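Local coordinates for flavin-containing monooxygenase (Allium sativum, PDB 6WPU), which probably catalyses the FAD-dependent S-oxygenation of S-allyl-L-cysteine in garlic, at residues Ala38-Arg43 and Gln350-Ala355; Met98-Tyr103 and Glu128-Glu133; Lys200-His205 and Val289-Thr294. All blocks are in the same frame, centred on the assembly; numbering follows the deposited sequence. Where two conformers were deposited one is given.

In the fold
Contacts 1 and 2 lie on the same side of the chain's centre and touch, because D102 of contact 2 forms salt bridges with R39 and R43 of contact 1; F130 of contact 2 also packs against helix 32-43. Contact 3 stands apart, its centre about 37 Å from that of contact 1 and 34 Å from that of contact 2, in the mixed sheet. Chemistry follows place. Contact 1, largely buried, joins two helices through a network of charges. Contact 2, partly buried, fastens a loop to helix 120-133 with aromatic rings. Contact 3 runs from exposed K200 to buried H203 and relies mainly on backbone hydrogen bonds between parallel strands.

Contact 1: Ala38-Arg43 and Gln350-Ala355. With SO4 (sulfate ion), chain C.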
loop_
_atom_site.group_PDB
_atom_site.type_symbol
_atom_site.label_atom_id
_atom_site.label_comp_id
_atom_site.label_asym_id
_atom_site.label_seq_id
_atom_site.Cartn_x
_atom_site.Cartn_y
_atom_site.Cartn_z
ATOM N N ALA A 38 -7.675 -13.079 -7.773
ATOM C CA ALA A 38 -8.016 -13.925 -8.909
ATOM C C ALA A 38 -7.794 -15.392 -8.579
ATOM O O ALA A 38 -8.628 -16.246 -8.909
ATOM C CB ALA A 38 -7.191 -13.524 -10.130
ATOM N N ARG A 39 -6.672 -15.704 -7.925
ATOM C CA ARG A 39 -6.392 -17.088 -7.558
ATOM C C ARG A 39 -7.440 -17.619 -6.584
ATOM O O ARG A 39 -7.995 -18.705 -6.786
ATOM C CB ARG A 39 -4.994 -17.203 -6.957
ATOM C CG ARG A 39 -4.626 -18.624 -6.539
ATOM C CD ARG A 39 -3.298 -18.624 -5.788
ATOM N NE ARG A 39 -3.486 -18.244 -4.390
ATOM C CZ ARG A 39 -2.541 -18.311 -3.452
ATOM N NH1 ARG A 39 -1.313 -18.734 -3.757
ATOM N NH2 ARG A 39 -2.832 -17.961 -2.204
ATOM N N GLU A 40 -7.752 -16.844 -5.541
ATOM C CA GLU A 40 -8.648 -17.339 -4.500
ATOM C C GLU A 40 -10.080 -17.480 -5.004
ATOM O O GLU A 40 -10.790 -18.392 -4.580
ATOM C CB GLU A 40 -8.588 -16.419 -3.276
ATOM C CG GLU A 40 -7.222 -16.422 -2.589
ATOM C CD GLU A 40 -6.814 -17.815 -2.096
ATOM O OE1 GLU A 40 -7.656 -18.493 -1.468
ATOM O OE2 GLU A 40 -5.664 -18.239 -2.352
ATOM N N LEU A 41 -10.520 -16.591 -5.900
ATOM C CA LEU A 41 -11.828 -16.762 -6.518
ATOM C C LEU A 41 -11.859 -18.025 -7.376
ATOM O O LEU A 41 -12.825 -18.791 -7.322
ATOM C CB LEU A 41 -12.192 -15.528 -7.352
ATOM C CG LEU A 41 -12.494 -14.257 -6.550
ATOM C CD1 LEU A 41 -12.535 -13.005 -7.442
ATOM C CD2 LEU A 41 -13.795 -14.423 -5.805
ATOM N N ARG A 42 -10.805 -18.258 -8.169
ATOM C CA ARG A 42 -10.759 -19.454 -8.999
ATOM C C ARG A 42 -10.761 -20.718 -8.145
ATOM O O ARG A 42 -11.461 -21.686 -8.456
ATOM C CB ARG A 42 -9.531 -19.410 -9.916
ATOM C CG ARG A 42 -9.472 -20.575 -10.938
ATOM C CD ARG A 42 -8.534 -21.695 -10.481
ATOM N NE ARG A 42 -7.176 -21.203 -10.256
ATOM C CZ ARG A 42 -6.299 -21.778 -9.439
ATOM N NH1 ARG A 42 -6.645 -22.873 -8.760
ATOM N NH2 ARG A 42 -5.080 -21.250 -9.284
ATOM N N ARG A 43 -9.992 -20.719 -7.054
ATOM C CA ARG A 43 -9.913 -21.903 -6.204
ATOM C C ARG A 43 -11.265 -22.270 -5.621
ATOM O O ARG A 43 -11.516 -23.442 -5.336
ATOM C CB ARG A 43 -8.929 -21.678 -5.064
ATOM C CG ARG A 43 -7.498 -21.721 -5.472
ATOM C CD ARG A 43 -6.610 -21.348 -4.313
ATOM N NE ARG A 43 -5.259 -21.809 -4.566
ATOM C CZ ARG A 43 -4.218 -21.567 -3.785
ATOM N NH1 ARG A 43 -4.352 -20.834 -2.685
ATOM N NH2 ARG A 43 -3.035 -22.057 -4.123
ATOM N N GLN A 350 -8.006 -11.974 2.969
ATOM C CA GLN A 350 -9.213 -11.230 2.627
ATOM C C GLN A 350 -9.929 -11.854 1.438
ATOM O O GLN A 350 -11.154 -11.999 1.441
ATOM C CB GLN A 350 -8.879 -9.777 2.314
ATOM C CG GLN A 350 -8.539 -8.933 3.514
ATOM C CD GLN A 350 -8.367 -7.484 3.125
ATOM O OE1 GLN A 350 -7.870 -7.188 2.040
ATOM N NE2 GLN A 350 -8.786 -6.571 3.998
ATOM N N SER A 351 -9.186 -12.197 0.396
ATOM C CA SER A 351 -9.856 -12.668 -0.803
ATOM C C SER A 351 -10.294 -14.117 -0.635
ATOM O O SER A 351 -11.292 -14.531 -1.227
ATOM C CB SER A 351 -8.941 -12.480 -2.013
ATOM O OG SER A 351 -7.706 -13.137 -1.812
ATOM N N LYS A 352 -9.586 -14.872 0.208
ATOM C CA LYS A 352 -10.044 -16.200 0.595
ATOM C C LYS A 352 -11.390 -16.114 1.310
ATOM O O LYS A 352 -12.294 -16.920 1.063
ATOM C CB LYS A 352 -8.984 -16.861 1.483
ATOM C CG LYS A 352 -9.032 -18.377 1.555
ATOM C CD LYS A 352 -7.924 -18.912 2.475
ATOM C CE LYS A 352 -6.525 -18.691 1.894
ATOM N NZ LYS A 352 -6.260 -19.594 0.724
ATOM N N TRP A 353 -11.546 -15.118 2.179
ATOM C CA TRP A 353 -12.810 -14.893 2.868
ATOM C C TRP A 353 -13.904 -14.489 1.886
ATOM O O TRP A 353 -15.016 -15.045 1.909
ATOM C CB TRP A 353 -12.606 -13.813 3.928
ATOM C CG TRP A 353 -13.783 -13.515 4.791
ATOM C CD1 TRP A 353 -14.645 -14.419 5.361
ATOM C CD2 TRP A 353 -14.228 -12.219 5.199
ATOM N NE1 TRP A 353 -15.607 -13.758 6.092
ATOM C CE2 TRP A 353 -15.367 -12.406 6.016
ATOM C CE3 TRP A 353 -13.779 -10.913 4.948
ATOM C CZ2 TRP A 353 -16.059 -11.338 6.591
ATOM C CZ3 TRP A 353 -14.464 -9.855 5.523
ATOM C CH2 TRP A 353 -15.593 -10.076 6.339
ATOM N N ILE A 354 -13.598 -13.526 1.011
ATOM C CA ILE A 354 -14.576 -13.056 0.035
ATOM C C ILE A 354 -15.067 -14.216 -0.827
ATOM O O ILE A 354 -16.272 -14.379 -1.044
ATOM C CB ILE A 354 -13.981 -11.934 -0.829
ATOM C CG1 ILE A 354 -13.735 -10.666 -0.009
ATOM C CG2 ILE A 354 -14.902 -11.621 -2.026
ATOM C CD1 ILE A 354 -12.849 -9.674 -0.773
ATOM N N ALA A 355 -14.135 -15.034 -1.332
ATOM C CA ALA A 355 -14.504 -16.129 -2.225
ATOM C C ALA A 355 -15.420 -17.128 -1.525
ATOM O O ALA A 355 -16.410 -17.587 -2.108
ATOM C CB ALA A 355 -13.252 -16.833 -2.747
HETATM S S SO4 C . -3.722 -24.211 -7.160
HETATM O O1 SO4 C . -3.429 -23.482 -8.394
HETATM O O2 SO4 C . -2.587 -24.129 -6.247
HETATM O O3 SO4 C . -4.917 -23.683 -6.524
HETATM O O4 SO4 C . -3.995 -25.603 -7.503
#
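A single buried carboxylate, that of E40, gathers three cationic side chains, and one of them, K352, comes from the other helix. K352 NZ donates to E40 OE1 at 2.8 Å, arriving from above the carboxylate plane. The lysine chain is bent at its third and fourth torsions (-68° and -72°), which folds the ammonium group back over that oxygen. The second oxygen belongs to the arginines. R39 grips it side-on, NE and NH2 both donating to E40 OE2, at 3.0 and 2.8 Å, while R43 NH1 adds a weak bond. A355 CB rests 3.4 Å from E40 O and 3.9 Å from L41 CD2, and S351 OG, bonded to C347 O within its own helix, lies 3.4 Å from E40 CG. The segment axes approach to 8.4 Å, crossing at -32°. Helix 32-43 follows strand 24-28, with a GxGxxG sequence at their junction, consistent with a Rossmann-type FAD-binding fold; helix 343-358 packs beside it. At the edge of its guanidinium, R43 joins R42 in binding a sulfate, probably from the crystallisation liquor. R39 and R43 have a second anionic partner in D102. Among so many cations, E40 is likely to stay ionised, its charge easing their crowding.

Contact 2: Met98-Tyr103 and Glu128-Glu133; sequences MGFLDY and ERFGRE. With FAD (flavin-adenine dinucleotide), chain B.
Y103 reaches across to helix 120-133 and lies along one turn of it, from F130 to R129 and E133. At CB the side chain sets off with CG anti to the backbone N (chi1 -161°), a course that carries the ring to the backbone of the helix. CD2 is the first ring atom to touch, 3.7 Å from F130 CD2. Next comes CE2, at the same 3.7 Å from F130 CA, while on the other side CE1 meets E133 CG at 3.9 Å. The phenolic OH ends the journey 3.5 Å from R129 CB. Taken as rings, the pair is an offset edge-to-face arrangement: the edge of F130 is turned toward the face of Y103, with planes at 77°. F130 has a second aromatic neighbour. F100 lies over one of its faces, CD2 to CD2 at 3.4 Å, but the planes are inclined by 36° and the pair is oblique. F134 and Y126 add further rings around Y103. An alanine in place of Y103 would remove the ring and is likely to leave the F130 edge and the aliphatic part of E133 without their partner. The loop is itself shaped by a type I beta turn from F100 to Y103, and Y126 OH bonds to the backbone at both of these residues. Two residues before the turn begins, M98 belongs to the FAD pocket, its SD taking a weak hydrogen bond from FAD N3 at 3.4 Å. F100, Y103 and F130 form an aromatic cluster that ties helix 120-133 to the loop leaving the flavin site.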
loop_
_atom_site.group_PDB
_atom_site.type_symbol
_atom_site.label_atom_id
_atom_site.label_comp_id
_atom_site.label_asym_id
_atom_site.label_seq_id
_atom_site.Cartn_x
_atom_site.Cartn_y
_atom_site.Cartn_z
ATOM N N MET A 98 7.148 -11.378 3.903
ATOM C CA MET A 98 6.324 -10.766 2.865
ATOM C C MET A 98 5.534 -11.752 2.012
ATOM O O MET A 98 4.539 -11.348 1.400
ATOM C CB MET A 98 7.195 -9.947 1.922
ATOM C CG MET A 98 7.695 -8.657 2.487
ATOM S SD MET A 98 8.781 -7.861 1.291
ATOM C CE MET A 98 7.730 -7.666 -0.144
ATOM N N GLY A 99 5.963 -13.006 1.914
ATOM C CA GLY A 99 5.391 -13.900 0.919
ATOM C C GLY A 99 3.966 -14.330 1.231
ATOM O O GLY A 99 3.544 -14.414 2.381
ATOM N N PHE A 100 3.208 -14.602 0.170
ATOM C CA PHE A 100 1.935 -15.299 0.320
ATOM C C PHE A 100 2.096 -16.571 1.151
ATOM O O PHE A 100 3.137 -17.237 1.129
ATOM C CB PHE A 100 1.357 -15.631 -1.052
ATOM C CG PHE A 100 0.948 -14.410 -1.841
ATOM C CD1 PHE A 100 -0.127 -13.647 -1.434
ATOM C CD2 PHE A 100 1.632 -14.044 -2.990
ATOM C CE1 PHE A 100 -0.509 -12.538 -2.146
ATOM C CE2 PHE A 100 1.259 -12.939 -3.714
ATOM C CZ PHE A 100 0.186 -12.169 -3.293
ATOM N N LEU A 101 1.039 -16.901 1.897
ATOM C CA LEU A 101 1.111 -17.972 2.889
ATOM C C LEU A 101 1.437 -19.328 2.269
ATOM O O LEU A 101 2.029 -20.187 2.934
ATOM C CB LEU A 101 -0.213 -18.045 3.655
ATOM C CG LEU A 101 -0.518 -16.772 4.447
ATOM C CD1 LEU A 101 -1.895 -16.832 5.065
ATOM C CD2 LEU A 101 0.558 -16.536 5.508
ATOM N N ASP A 102 1.047 -19.566 1.022
ATOM C CA ASP A 102 1.339 -20.858 0.407
ATOM C C ASP A 102 2.341 -20.726 -0.734
ATOM O O ASP A 102 2.403 -21.589 -1.611
ATOM C CB ASP A 102 0.050 -21.532 -0.072
ATOM C CG ASP A 102 -0.609 -20.778 -1.215
ATOM O OD1 ASP A 102 -0.183 -19.635 -1.518
ATOM O OD2 ASP A 102 -1.544 -21.335 -1.825
ATOM N N TYR A 103 3.137 -19.661 -0.732
ATOM C CA TYR A 103 4.066 -19.384 -1.826
ATOM C C TYR A 103 5.242 -18.607 -1.262
ATOM O O TYR A 103 5.335 -17.384 -1.420
ATOM C CB TYR A 103 3.369 -18.602 -2.941
ATOM C CG TYR A 103 4.099 -18.680 -4.253
ATOM C CD1 TYR A 103 4.317 -19.909 -4.873
ATOM C CD2 TYR A 103 4.566 -17.527 -4.878
ATOM C CE1 TYR A 103 4.981 -19.987 -6.083
ATOM C CE2 TYR A 103 5.233 -17.590 -6.084
ATOM C CZ TYR A 103 5.437 -18.818 -6.682
ATOM O OH TYR A 103 6.101 -18.876 -7.881
ATOM N N GLU A 128 5.481 -12.024 -10.643
ATOM C CA GLU A 128 5.348 -12.602 -11.977
ATOM C C GLU A 128 5.395 -14.123 -11.921
ATOM O O GLU A 128 4.615 -14.794 -12.607
ATOM C CB GLU A 128 6.432 -12.052 -12.903
ATOM C CG GLU A 128 6.209 -10.580 -13.279
ATOM C CD GLU A 128 7.438 -9.927 -13.907
ATOM O OE1 GLU A 128 8.507 -10.577 -13.945
ATOM O OE2 GLU A 128 7.332 -8.758 -14.354
ATOM N N ARG A 129 6.299 -14.683 -11.107
ATOM C CA ARG A 129 6.318 -16.128 -10.907
ATOM C C ARG A 129 4.994 -16.606 -10.316
ATOM O O ARG A 129 4.437 -17.620 -10.752
ATOM C CB ARG A 129 7.487 -16.531 -10.001
ATOM C CG ARG A 129 8.885 -16.348 -10.595
ATOM C CD ARG A 129 9.964 -17.095 -9.787
ATOM N NE ARG A 129 10.390 -16.373 -8.590
ATOM C CZ ARG A 129 10.217 -16.792 -7.332
ATOM N NH1 ARG A 129 10.660 -16.040 -6.320
ATOM N NH2 ARG A 129 9.616 -17.953 -7.074
ATOM N N PHE A 130 4.484 -15.881 -9.319
ATOM C CA PHE A 130 3.170 -16.165 -8.759
ATOM C C PHE A 130 2.110 -16.189 -9.852
ATOM O O PHE A 130 1.358 -17.159 -9.975
ATOM C CB PHE A 130 2.822 -15.115 -7.689
ATOM C CG PHE A 130 1.459 -15.299 -7.068
ATOM C CD1 PHE A 130 0.311 -14.836 -7.712
ATOM C CD2 PHE A 130 1.323 -15.931 -5.840
ATOM C CE1 PHE A 130 -0.944 -15.003 -7.146
ATOM C CE2 PHE A 130 0.064 -16.106 -5.265
ATOM C CZ PHE A 130 -1.068 -15.643 -5.917
ATOM N N GLY A 131 2.021 -15.110 -10.638
ATOM C CA GLY A 131 1.012 -15.035 -11.684
ATOM C C GLY A 131 1.083 -16.184 -12.680
ATOM O O GLY A 131 0.054 -16.626 -13.195
ATOM N N ARG A 132 2.290 -16.684 -12.963
ATOM C CA ARG A 132 2.428 -17.865 -13.808
ATOM C C ARG A 132 2.057 -19.129 -13.046
ATOM O O ARG A 132 1.314 -19.974 -13.558
ATOM C CB ARG A 132 3.854 -17.977 -14.355
ATOM C CG ARG A 132 4.143 -17.053 -15.531
ATOM C CD ARG A 132 5.530 -17.290 -16.136
ATOM N NE ARG A 132 6.618 -16.912 -15.235
ATOM C CZ ARG A 132 7.205 -15.715 -15.215
ATOM N NH1 ARG A 132 6.811 -14.763 -16.052
ATOM N NH2 ARG A 132 8.186 -15.472 -14.357
ATOM N N GLU A 133 2.562 -19.274 -11.820
ATOM C CA GLU A 133 2.384 -20.533 -11.099
ATOM C C GLU A 133 0.909 -20.867 -10.916
ATOM O O GLU A 133 0.509 -22.035 -11.013
ATOM C CB GLU A 133 3.078 -20.466 -9.737
ATOM C CG GLU A 133 2.862 -21.709 -8.882
ATOM C CD GLU A 133 3.500 -22.945 -9.483
ATOM O OE1 GLU A 133 4.563 -22.814 -10.128
ATOM O OE2 GLU A 133 2.928 -24.046 -9.325
HETATM P PA FAD B . -1.053 -1.772 -6.345
HETATM O O1A FAD B . 0.358 -2.362 -6.332
HETATM O O2A FAD B . -1.254 -0.343 -6.426
HETATM O O5B FAD B . -1.866 -2.246 -7.529
HETATM C C5B FAD B . -3.125 -1.757 -7.977
HETATM C C4B FAD B . -3.344 -2.094 -9.469
HETATM O O4B FAD B . -4.612 -1.746 -9.951
HETATM C C3B FAD B . -2.332 -1.440 -10.370
HETATM O O3B FAD B . -1.734 -2.375 -11.207
HETATM C C2B FAD B . -3.118 -0.465 -11.173
HETATM O O2B FAD B . -2.612 -0.262 -12.443
HETATM C C1B FAD B . -4.459 -1.138 -11.206
HETATM N N9A FAD B . -5.569 -0.232 -11.396
HETATM C C8A FAD B . -5.786 0.942 -10.684
HETATM N N7A FAD B . -6.904 1.536 -11.121
HETATM C C5A FAD B . -7.457 0.782 -12.159
HETATM C C6A FAD B . -8.578 0.914 -12.977
HETATM N N6A FAD B . -9.480 2.032 -12.839
HETATM N N1A FAD B . -8.846 -0.030 -13.897
HETATM C C2A FAD B . -8.031 -1.102 -14.076
HETATM N N3A FAD B . -6.927 -1.272 -13.310
HETATM C C4A FAD B . -6.616 -0.355 -12.353
HETATM N N1 FAD B . 4.825 -4.029 0.970
HETATM C C2 FAD B . 5.714 -5.112 1.301
HETATM O O2 FAD B . 5.223 -6.352 1.522
HETATM N N3 FAD B . 7.057 -4.882 1.499
HETATM C C4 FAD B . 7.584 -3.623 1.303
HETATM O O4 FAD B . 8.904 -3.368 1.476
HETATM C C4X FAD B . 6.757 -2.540 0.735
HETATM N N5 FAD B . 7.346 -1.353 0.316
HETATM C C5X FAD B . 6.551 -0.365 -0.254
HETATM C C6 FAD B . 7.143 0.839 -0.664
HETATM C C7 FAD B . 6.348 1.819 -1.247
HETATM C C7M FAD B . 6.992 3.111 -1.674
HETATM C C8 FAD B . 4.980 1.617 -1.417
HETATM C C8M FAD B . 4.099 2.658 -2.029
HETATM C C9 FAD B . 4.386 0.419 -1.003
HETATM C C9A FAD B . 5.168 -0.569 -0.424
HETATM N N10 FAD B . 4.561 -1.806 -0.017
HETATM C C10 FAD B . 5.353 -2.808 0.561
HETATM C "C1'" FAD B . 3.109 -2.002 -0.153
HETATM C "C2'" FAD B . 2.526 -2.342 -1.509
HETATM O "O2'" FAD B . 1.522 -1.455 -1.784
HETATM C "C3'" FAD B . 1.914 -3.716 -1.349
HETATM O "O3'" FAD B . 3.018 -4.532 -1.272
HETATM C "C4'" FAD B . 1.036 -4.188 -2.502
HETATM O "O4'" FAD B . 1.735 -3.969 -3.672
HETATM C "C5'" FAD B . -0.371 -3.587 -2.584
HETATM O "O5'" FAD B . -0.761 -3.906 -3.889
HETATM P P FAD B . -2.132 -3.616 -4.629
HETATM O O1P FAD B . -2.486 -4.751 -5.663
HETATM O O2P FAD B . -3.155 -3.303 -3.466
HETATM O O3P FAD B . -1.920 -2.071 -5.154
#

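Contact 3: Lys200-His205 and Val289-Thr294; sequences KQMHSH and VIMHCT
Q201 and H292 meet because the first torsion of the glutamine, -122°, lies away from the staggered positions and its chain then runs extended, while H292 keeps CG beside its own backbone N. The setting is a parallel beta pair, strand 200-203 against strand 289-292, in the mixed sheet that in flavin-containing monooxygenases probably belongs to the NADPH-binding part of the fold. H292 NE2 donates to Q201 OE1 at 2.9 Å, on a lone pair in the carbonyl plane, with the amide and imidazole planes nearly coplanar. H292 ND1 is engaged as well, by A189 N, so bonds at both ring nitrogens fix its rotation. The backbones are joined in the alternating manner of parallel strands: I290 N bonds to K200 O at 2.8 Å, its own carbonyl oxygen accepts from M202 N, and H292 N returns to M202 O. On the face that carries K200, M202, V289 and M291, sulfur and methyl groups meet. M202 SD sits 4.1 Å from V289 CG1 and 4.0 Å from M291 CE, an apolar patch, in contrast to the Q201-H292 bond on the other face. Beyond M202 the chain reaches H203 and turns into a short 3-10 segment, where H205 N donates to H203 ND1 at 2.9 Å and so helps to hold the imidazole in place. That ring lies across H292, with H292 O over the centre of one face, 3.6 Å from H203 CD2. The same carbonyl oxygen receives S204 N at 2.9 Å, the donor tilted 30° out of the carbonyl plane.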
loop_
_atom_site.group_PDB
_atom_site.type_symbol
_atom_site.label_atom_id
_atom_site.label_comp_id
_atom_site.label_asym_id
_atom_site.label_seq_id
_atom_site.Cartn_x
_atom_site.Cartn_y
_atom_site.Cartn_z
ATOM N N LYS A 200 11.624 24.689 -5.124
ATOM C CA LYS A 200 10.968 23.557 -5.767
ATOM C C LYS A 200 10.191 22.745 -4.735
ATOM O O LYS A 200 10.743 22.335 -3.709
ATOM C CB LYS A 200 11.987 22.652 -6.460
ATOM C CG LYS A 200 12.755 23.279 -7.616
ATOM C CD LYS A 200 13.666 22.244 -8.260
ATOM C CE LYS A 200 14.617 22.880 -9.264
ATOM N NZ LYS A 200 15.707 23.622 -8.556
ATOM N N GLN A 201 8.925 22.495 -5.030
ATOM C CA GLN A 201 8.036 21.711 -4.184
ATOM C C GLN A 201 7.623 20.470 -4.956
ATOM O O GLN A 201 7.248 20.574 -6.130
ATOM C CB GLN A 201 6.798 22.526 -3.811
ATOM C CG GLN A 201 6.558 22.700 -2.351
ATOM C CD GLN A 201 5.161 23.218 -2.056
ATOM O OE1 GLN A 201 4.434 22.637 -1.243
ATOM N NE2 GLN A 201 4.783 24.317 -2.704
ATOM N N MET A 202 7.710 19.303 -4.315
ATOM C CA MET A 202 7.332 18.050 -4.959
ATOM C C MET A 202 6.801 17.074 -3.917
ATOM O O MET A 202 7.034 17.224 -2.715
ATOM C CB MET A 202 8.514 17.412 -5.695
ATOM C CG MET A 202 9.688 17.099 -4.766
ATOM S SD MET A 202 11.057 16.258 -5.587
ATOM C CE MET A 202 10.266 14.726 -6.126
ATOM N N HIS A 203 6.078 16.069 -4.400
ATOM C CA HIS A 203 5.644 14.940 -3.590
ATOM C C HIS A 203 6.570 13.766 -3.879
ATOM O O HIS A 203 7.060 13.610 -4.997
ATOM C CB HIS A 203 4.183 14.563 -3.893
ATOM C CG HIS A 203 3.584 13.619 -2.893
ATOM N ND1 HIS A 203 3.744 12.251 -2.967
ATOM C CD2 HIS A 203 2.839 13.850 -1.783
ATOM C CE1 HIS A 203 3.127 11.681 -1.945
ATOM N NE2 HIS A 203 2.570 12.630 -1.213
ATOM N N SER A 204 6.837 12.962 -2.852
ATOM C CA SER A 204 7.695 11.791 -3.016
ATOM C C SER A 204 7.150 10.800 -4.027
ATOM O O SER A 204 7.902 9.933 -4.488
ATOM C CB SER A 204 7.861 11.066 -1.680
ATOM O OG SER A 204 6.609 10.589 -1.205
ATOM N N HIS A 205 5.860 10.893 -4.371
ATOM C CA HIS A 205 5.322 10.060 -5.444
ATOM C C HIS A 205 6.152 10.189 -6.712
ATOM O O HIS A 205 6.234 9.246 -7.501
ATOM C CB HIS A 205 3.873 10.443 -5.733
ATOM C CG HIS A 205 3.252 9.664 -6.853
ATOM N ND1 HIS A 205 3.023 8.305 -6.777
ATOM C CD2 HIS A 205 2.780 10.061 -8.061
ATOM C CE1 HIS A 205 2.457 7.896 -7.900
ATOM N NE2 HIS A 205 2.287 8.942 -8.691
ATOM N N VAL A 289 14.811 22.510 -2.344
ATOM C CA VAL A 289 13.730 21.554 -2.611
ATOM C C VAL A 289 13.037 21.179 -1.303
ATOM O O VAL A 289 13.700 20.828 -0.318
ATOM C CB VAL A 289 14.237 20.270 -3.301
ATOM C CG1 VAL A 289 13.031 19.340 -3.655
ATOM C CG2 VAL A 289 15.054 20.583 -4.520
ATOM N N ILE A 290 11.705 21.227 -1.302
ATOM C CA ILE A 290 10.888 20.655 -0.235
ATOM C C ILE A 290 10.127 19.483 -0.829
ATOM O O ILE A 290 9.416 19.642 -1.828
ATOM C CB ILE A 290 9.917 21.677 0.369
ATOM C CG1 ILE A 290 10.681 22.827 1.034
ATOM C CG2 ILE A 290 9.003 20.990 1.372
ATOM C CD1 ILE A 290 9.792 23.927 1.528
ATOM N N MET A 291 10.279 18.304 -0.232
ATOM C CA MET A 291 9.586 17.105 -0.696
ATOM C C MET A 291 8.593 16.666 0.377
ATOM O O MET A 291 8.979 16.468 1.534
ATOM C CB MET A 291 10.572 15.980 -1.012
ATOM C CG MET A 291 9.857 14.675 -1.448
ATOM S SD MET A 291 10.950 13.245 -1.644
ATOM C CE MET A 291 12.322 13.927 -2.587
ATOM N N HIS A 292 7.317 16.540 0.005
ATOM C CA HIS A 292 6.317 15.963 0.912
ATOM C C HIS A 292 6.409 14.442 0.838
ATOM O O HIS A 292 6.109 13.855 -0.205
ATOM C CB HIS A 292 4.895 16.387 0.548
ATOM C CG HIS A 292 4.676 17.864 0.469
ATOM N ND1 HIS A 292 3.700 18.506 1.200
ATOM C CD2 HIS A 292 5.276 18.820 -0.282
ATOM C CE1 HIS A 292 3.723 19.797 0.918
ATOM N NE2 HIS A 292 4.669 20.014 0.020
ATOM N N CYS A 293 6.845 13.799 1.917
ATOM C CA CYS A 293 6.720 12.337 2.021
ATOM C C CYS A 293 5.583 12.003 2.983
ATOM O O CYS A 293 5.740 11.307 3.974
ATOM C CB CYS A 293 8.045 11.701 2.459
ATOM S SG CYS A 293 8.224 9.890 2.065
ATOM N N THR A 294 4.413 12.546 2.656
ATOM C CA THR A 294 3.255 12.548 3.536
ATOM C C THR A 294 2.196 11.520 3.134
ATOM O O THR A 294 1.084 11.558 3.663
ATOM C CB THR A 294 2.656 13.954 3.555
ATOM O OG1 THR A 294 2.753 14.513 2.234
ATOM C CG2 THR A 294 3.430 14.858 4.527
#